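Local coordinates for protein phospholyase (Arthrobacter aurescens, PDB 5G4I) that works as a pyridoxal phosphate-dependent phospholyase, cleaving ethanolamine phosphate to acetaldehyde, ammonia and phosphate, within a family better known for transaminases, at residues A[356-360]-A[371-376]; A[348-352]-A[428-432]. All blocks are in the same frame, centred on the assembly; numbering follows the deposited sequence.

Contact 1: A[356-360]-A[371-376]; sequences SGNVG and IDIIES
N358 and I374 grip each other twice, once through the backbone and once through the asparagine side chain. The backbone bond runs from I374 N to N358 O at 2.9 Å, nearly straight. The second grip is built along the asparagine side chain. Its CB already lies 3.5 Å from I374 O, and CG follows at 3.7 Å from the same I374 O because it sits beside the backbone N, anti to the carbonyl carbon (chi1 -63°). From there ND2 gives its hydrogen to I374 O at 3.0 Å, with I374 O lying in the plane of the N358 amide and the donor in the carbonyl plane of I374; ND2 also lies near S376 OG, without a bond to it. At the other tip, OD1 takes a hydrogen from a water, and that water in turn accepts one from S376 OG. Both ends of the amide are therefore engaged, which fixes its flip and sets it edge-on to I374 O.

Further in, G360 N binds D372 O at 2.9 Å, and between this bond and the I374 one lies the non-hydrogen-bonded antiparallel pair V359 and I373. The neighbouring apolar contact is diagonal: V359 CG1 rests 4.0 Å from I371 CB, while I371 CD1 comes up to V359 CG2. The D372 carboxylate is held separately: OD1 pairs with R363 in a salt bridge and OD2 accepts from S361 N.

Before the strand, S356 OG accepts from N358 N at 3.1 Å, an ST turn overlapping a type I turn from S356 to V359. Together they bring the chain from helix 334-355 into the open end of a beta hairpin, strands 359-365 and 368-373, at one margin of the seven-stranded mixed sheet.

Contact 2: A[348-352]-A[428-432]; sequences RLENI and LGQLE
L428 meets R348 from the opposite direction and spreads itself between two neighbours. Its CB lies over one face of the R348 guanidinium, off centre toward the rim, 3.8 Å from R348 NH1. Its CD1 packs at 3.8 Å on R348 CG, while the other methyl, CD2, reaches L349 CD2, also at 3.8 Å, the two leucines crossing at about a right angle. The arginine can fold over L428 because its chain bends twice, at chi2 and chi3. Next comes G429, whose backbone N stands obliquely near NH1 without a bond to it.

Helices 334-355 and 421-436 run almost parallel here, 7° apart, with the axes of these short segments 11.4 Å apart at closest approach, a gap filled by the side chains. Both cover the same face of the mixed sheet that holds strands 359-365 and 410-413 in this class III aminotransferase fold: L349 rests on M413 and V362, and L431 on L411 and M413. L431 joins the contact with CD2, placed 4.1 Å from L349 CD2.

One turn after L428, E432 lays its CG against I352 CD1 at 3.5 Å and carries its carboxylate past I352 CG1. OE2 approaches the edge of the R348 guanidinium in plane, making a rather long salt bridge of 3.6 Å to NH1, with the two flat groups turned 61° apart. Replacing R348 by an alanine would probably leave OE2 without this charge partner and uncover the flank of L428. The other oxygen, OE1, has a weak, long ion pair with R355.

How the contacts relate
Along the chain the order is 348-352, 356-360, 371-376, 428-432, so both partners of contact 1 fall between those of contact 2. Helix 334-355 leads directly into strand 359-365, which ties the first halves of the two contacts together. Their centres are 12 Å apart, and they meet at I371, whose CD1 lies 4.2 Å from L431 CD2 while its CG2 packs near L349 CD2. Contact 1 belongs to the edge hairpin of the mixed sheet, contact 2 to the helix pair covering it. The result is a helix-on-sheet layer, about 24 Å from the chain's centre and away from the pyridoxal phosphate pocket.

Contact 1: A[356-360]-A[371-376]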
# COMPACT_ATOMS: atom_id res chain seq x y z
N SER A 356 -38.22 9.84 -19.98
CA SER A 356 -37.78 8.51 -20.52
C SER A 356 -38.40 7.40 -19.74
O SER A 356 -38.22 7.27 -18.52
CB SER A 356 -36.24 8.37 -20.57
OG SER A 356 -35.83 7.07 -21.03
N GLY A 357 -39.13 6.49 -20.45
CA GLY A 357 -39.60 5.29 -19.80
C GLY A 357 -38.49 4.28 -19.47
O GLY A 357 -38.80 3.25 -18.75
N ASN A 358 -37.21 4.50 -19.94
CA ASN A 358 -36.09 3.66 -19.54
C ASN A 358 -35.28 4.24 -18.31
O ASN A 358 -34.29 3.65 -17.95
CB ASN A 358 -35.13 3.38 -20.68
CG ASN A 358 -35.79 2.58 -21.80
OD1 ASN A 358 -35.85 3.10 -22.92
ND2 ASN A 358 -36.15 1.32 -21.55
N VAL A 359 -35.78 5.31 -17.69
CA VAL A 359 -35.10 5.91 -16.49
C VAL A 359 -35.96 5.86 -15.27
O VAL A 359 -37.10 6.33 -15.31
CB VAL A 359 -34.62 7.32 -16.83
CG1 VAL A 359 -33.89 8.01 -15.63
CG2 VAL A 359 -33.67 7.34 -18.03
N GLY A 360 -35.40 5.42 -14.17
CA GLY A 360 -36.07 5.35 -12.86
C GLY A 360 -35.75 6.60 -12.03
O GLY A 360 -36.13 7.71 -12.40
N ILE A 371 -28.26 7.48 -12.59
CA ILE A 371 -29.71 7.17 -12.86
C ILE A 371 -29.85 5.63 -13.02
O ILE A 371 -29.03 4.99 -13.67
CB ILE A 371 -30.21 7.90 -14.15
CG1 ILE A 371 -29.26 7.77 -15.35
CG2 ILE A 371 -30.52 9.36 -13.80
CD1 ILE A 371 -29.86 8.23 -16.70
N ASP A 372 -30.75 5.12 -12.71
CA ASP A 372 -31.27 3.73 -12.75
C ASP A 372 -31.89 3.50 -14.10
O ASP A 372 -32.71 4.33 -14.52
CB ASP A 372 -32.61 3.53 -12.01
CG ASP A 372 -32.63 3.59 -10.62
OD1 ASP A 372 -31.69 3.53 -9.94
OD2 ASP A 372 -33.55 4.26 -10.23
N ILE A 373 -31.37 2.49 -14.79
CA ILE A 373 -31.88 2.15 -16.17
C ILE A 373 -32.83 0.94 -16.02
O ILE A 373 -32.48 -0.10 -15.41
CB ILE A 373 -30.72 1.86 -17.09
CG1 ILE A 373 -29.73 3.06 -17.19
CG2 ILE A 373 -31.14 1.48 -18.54
CD1 ILE A 373 -30.34 4.42 -17.52
N ILE A 374 -34.07 1.12 -16.56
CA ILE A 374 -35.20 0.17 -16.38
C ILE A 374 -35.87 -0.16 -17.72
O ILE A 374 -35.68 0.52 -18.73
CB ILE A 374 -36.20 0.71 -15.39
CG1 ILE A 374 -36.80 2.02 -15.89
CG2 ILE A 374 -35.57 0.80 -13.98
CD1 ILE A 374 -37.98 2.52 -15.06
N GLU A 375 -36.59 -1.29 -17.72
CA GLU A 375 -37.45 -1.63 -18.88
C GLU A 375 -38.58 -0.63 -18.93
O GLU A 375 -39.01 -0.14 -17.89
CB GLU A 375 -37.99 -3.09 -18.75
CG GLU A 375 -36.97 -4.21 -18.64
CD GLU A 375 -36.08 -4.41 -19.84
OE1 GLU A 375 -36.24 -3.81 -20.95
OE2 GLU A 375 -35.11 -5.15 -19.68
N SER A 376 -39.06 -0.37 -20.18
CA SER A 376 -40.13 0.59 -20.37
C SER A 376 -41.43 -0.14 -20.69
O SER A 376 -42.33 0.47 -21.24
CB SER A 376 -39.81 1.53 -21.52
OG SER A 376 -39.55 0.78 -22.68
O HOH W 1 -37.90 2.47 -24.91

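Contact 2: A[348-352]-A[428-432]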
# COMPACT_ATOMS: atom_id res chain seq x y z
N ARG A 348 -31.36 18.85 -14.62
CA ARG A 348 -31.39 18.26 -15.97
C ARG A 348 -31.73 16.78 -15.96
O ARG A 348 -32.52 16.28 -16.82
CB ARG A 348 -30.10 18.45 -16.74
CG ARG A 348 -30.11 17.80 -18.11
CD ARG A 348 -30.89 18.61 -19.13
NE ARG A 348 -29.84 19.54 -19.45
CZ ARG A 348 -29.03 19.48 -20.52
NH1 ARG A 348 -29.24 18.63 -21.51
NH2 ARG A 348 -28.05 20.28 -20.54
N LEU A 349 -31.10 15.99 -15.05
CA LEU A 349 -31.39 14.57 -14.96
C LEU A 349 -32.87 14.32 -14.50
O LEU A 349 -33.44 13.34 -14.96
CB LEU A 349 -30.39 13.87 -13.98
CG LEU A 349 -28.97 13.77 -14.44
CD1 LEU A 349 -28.09 13.21 -13.33
CD2 LEU A 349 -28.84 12.82 -15.65
N GLU A 350 -33.44 15.14 -13.59
CA GLU A 350 -34.90 15.02 -13.26
C GLU A 350 -35.80 15.22 -14.54
O GLU A 350 -36.79 14.46 -14.74
CB GLU A 350 -35.26 15.97 -12.17
CG GLU A 350 -34.68 15.45 -10.89
CD GLU A 350 -34.80 16.35 -9.71
OE1 GLU A 350 -35.03 17.56 -9.93
OE2 GLU A 350 -34.59 15.82 -8.55
N ASN A 351 -35.44 16.15 -15.40
CA ASN A 351 -36.17 16.33 -16.69
C ASN A 351 -36.05 15.10 -17.56
O ASN A 351 -37.08 14.60 -18.09
CB ASN A 351 -35.71 17.59 -17.44
CG ASN A 351 -36.25 18.89 -16.82
OD1 ASN A 351 -37.10 18.88 -15.97
ND2 ASN A 351 -35.68 20.00 -17.23
N ILE A 352 -34.85 14.55 -17.67
CA ILE A 352 -34.62 13.30 -18.44
C ILE A 352 -35.44 12.17 -17.85
O ILE A 352 -36.06 11.39 -18.64
CB ILE A 352 -33.07 13.01 -18.48
CG1 ILE A 352 -32.35 14.06 -19.30
CG2 ILE A 352 -32.83 11.61 -19.05
CD1 ILE A 352 -30.85 14.23 -19.21
N LEU A 428 -24.49 15.54 -20.96
CA LEU A 428 -25.96 15.38 -20.79
C LEU A 428 -26.72 15.35 -22.15
O LEU A 428 -27.66 14.57 -22.36
CB LEU A 428 -26.53 16.48 -19.84
CG LEU A 428 -26.06 16.33 -18.34
CD1 LEU A 428 -26.32 17.68 -17.67
CD2 LEU A 428 -26.76 15.22 -17.66
N GLY A 429 -26.22 16.15 -23.08
CA GLY A 429 -26.84 16.16 -24.46
C GLY A 429 -26.59 14.81 -25.18
O GLY A 429 -27.50 14.20 -25.76
N GLN A 430 -25.36 14.29 -25.06
CA GLN A 430 -25.09 12.94 -25.64
C GLN A 430 -25.88 11.86 -24.93
O GLN A 430 -26.41 10.93 -25.61
CB GLN A 430 -23.57 12.66 -25.62
CG GLN A 430 -22.77 13.54 -26.50
CD GLN A 430 -23.22 13.61 -27.97
OE1 GLN A 430 -23.22 12.59 -28.66
NE2 GLN A 430 -23.65 14.79 -28.44
N LEU A 431 -26.09 11.95 -23.62
CA LEU A 431 -26.85 11.00 -22.88
C LEU A 431 -28.29 10.96 -23.33
O LEU A 431 -28.89 9.86 -23.55
CB LEU A 431 -26.76 11.25 -21.37
CG LEU A 431 -27.61 10.35 -20.45
CD1 LEU A 431 -27.18 8.88 -20.62
CD2 LEU A 431 -27.51 10.79 -19.00
N GLU A 432 -28.90 12.16 -23.48
CA GLU A 432 -30.28 12.23 -24.04
C GLU A 432 -30.42 11.64 -25.44
O GLU A 432 -31.38 10.89 -25.64
CB GLU A 432 -30.78 13.67 -24.09
CG GLU A 432 -31.01 14.19 -22.70
CD GLU A 432 -32.19 15.32 -22.70
OE1 GLU A 432 -33.37 14.92 -22.79
OE2 GLU A 432 -31.82 16.42 -22.57